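Local coordinates for protein Vv2_1132 (PDB 5Y9S) that probably regulates transcription as a tetrameric LysR-type factor, pairing a DNA-binding helix-turn-helix domain with a domain expected to sense a small-molecule effector, at residues D[142-145]-D[146-150]. Numbering follows the deposited sequence.
Sequences HFQM and LEDHS
The amide of Gln144 and the carboxylate of Asp148 meet one turn apart with their planes turned 52° against each other, and NE2 of Gln144 stays 3.5 Å from OD1 of Asp148, a loose approach. They sit at the C-terminal end of helix 139-147 in the LysR substrate-binding domain, where the helix closes in a Schellman motif. Asp148 has a firmer partner in Gln37 of the second subunit, bonded through OD2. OE1 of Gln144 comes no closer than 4.2 Å to OE1 of Glu147, two acceptors with no bond between them; OE2 of Glu147 is claimed by a salt bridge to Lys171. Gln144 gets there by sending CG away from its backbone N (chi1 -164°) and then bending at chi2. The His149 ring has the carbonyl O of Leu146 above one face, offset toward the rim, while ND1 at its edge is hydrogen-bonded to Asn289.

Regular helical bonds run up to the cap, Glu147 N to Phe143 O at 3.0 Å and Asp148 N to Gln144 O, also 3.0 Å. Then His149 turns to positive phi (53°), and its N reaches Leu146 O at 2.9 Å, while Ser150 N makes the wider, weak bond to Met145 O at 3.2 Å. The buried Phe143 and Leu146 pack on Leu172 and Tyr284, tying the helix to the sheet, and Phe143 also meets Tyr61 of the second subunit edge-to-face.

Met145 O takes a second weak bond, from Ser150 OG at 3.4 Å. That hydroxyl is also pressed against the Met145 side chain, with OG just 3.2 Å from CG.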
# COMPACT_ATOMS: atom_id res chain seq x y z
N HIS D 142 10.55 3.32 -25.20
CA HIS D 142 9.88 3.12 -26.49
C HIS D 142 10.61 2.14 -27.37
O HIS D 142 9.98 1.37 -28.10
CB HIS D 142 9.72 4.44 -27.22
CG HIS D 142 8.87 5.44 -26.49
ND1 HIS D 142 8.99 6.80 -26.68
CD2 HIS D 142 7.88 5.27 -25.59
CE1 HIS D 142 8.11 7.43 -25.92
NE2 HIS D 142 7.42 6.52 -25.25
N PHE D 143 11.95 2.16 -27.36
CA PHE D 143 12.68 1.08 -28.03
C PHE D 143 12.25 -0.26 -27.46
O PHE D 143 11.98 -1.20 -28.21
CB PHE D 143 14.20 1.26 -27.86
CG PHE D 143 14.79 2.36 -28.71
CD1 PHE D 143 14.01 3.04 -29.62
CD2 PHE D 143 16.13 2.69 -28.59
CE1 PHE D 143 14.56 4.05 -30.41
CE2 PHE D 143 16.69 3.69 -29.38
CZ PHE D 143 15.91 4.37 -30.29
N GLN D 144 12.14 -0.35 -26.13
CA GLN D 144 11.72 -1.60 -25.49
C GLN D 144 10.33 -2.00 -25.96
O GLN D 144 10.07 -3.19 -26.17
CB GLN D 144 11.77 -1.44 -23.96
CG GLN D 144 11.74 -2.74 -23.19
CD GLN D 144 12.99 -3.57 -23.44
OE1 GLN D 144 14.13 -3.08 -23.28
NE2 GLN D 144 12.79 -4.84 -23.85
N MET D 145 9.43 -1.03 -26.14
CA MET D 145 8.10 -1.38 -26.63
C MET D 145 8.15 -1.88 -28.07
O MET D 145 7.38 -2.77 -28.44
CB MET D 145 7.14 -0.20 -26.54
CG MET D 145 6.60 0.05 -25.17
SD MET D 145 6.31 1.82 -24.99
CE MET D 145 4.67 1.94 -25.62
N LEU D 146 9.02 -1.29 -28.90
CA LEU D 146 9.17 -1.82 -30.25
C LEU D 146 9.57 -3.29 -30.20
O LEU D 146 8.94 -4.14 -30.85
CB LEU D 146 10.20 -0.99 -31.02
CG LEU D 146 9.71 0.40 -31.49
CD1 LEU D 146 10.72 1.04 -32.39
CD2 LEU D 146 8.39 0.30 -32.21
N GLU D 147 10.59 -3.62 -29.39
CA GLU D 147 11.05 -5.00 -29.26
C GLU D 147 9.91 -5.91 -28.80
O GLU D 147 9.70 -6.99 -29.36
CB GLU D 147 12.22 -5.07 -28.28
CG GLU D 147 13.52 -4.47 -28.81
CD GLU D 147 14.61 -4.41 -27.75
OE1 GLU D 147 14.99 -3.28 -27.34
OE2 GLU D 147 15.08 -5.49 -27.32
N ASP D 148 9.15 -5.49 -27.78
CA ASP D 148 8.03 -6.28 -27.28
C ASP D 148 6.83 -6.34 -28.24
O ASP D 148 5.83 -6.99 -27.91
CB ASP D 148 7.56 -5.74 -25.93
CG ASP D 148 8.68 -5.69 -24.89
OD1 ASP D 148 9.79 -6.17 -25.17
OD2 ASP D 148 8.45 -5.15 -23.79
N HIS D 149 6.88 -5.67 -29.40
CA HIS D 149 5.72 -5.55 -30.29
C HIS D 149 4.48 -5.01 -29.58
O HIS D 149 3.35 -5.18 -30.07
CB HIS D 149 5.41 -6.88 -30.98
CG HIS D 149 6.59 -7.49 -31.67
ND1 HIS D 149 6.87 -7.28 -33.00
CD2 HIS D 149 7.57 -8.30 -31.21
CE1 HIS D 149 7.97 -7.93 -33.33
NE2 HIS D 149 8.42 -8.56 -32.26
N SER D 150 4.65 -4.36 -28.42
CA SER D 150 3.53 -3.69 -27.79
C SER D 150 3.16 -2.40 -28.50
O SER D 150 2.08 -1.85 -28.25
CB SER D 150 3.84 -3.41 -26.31
OG SER D 150 4.92 -2.51 -26.16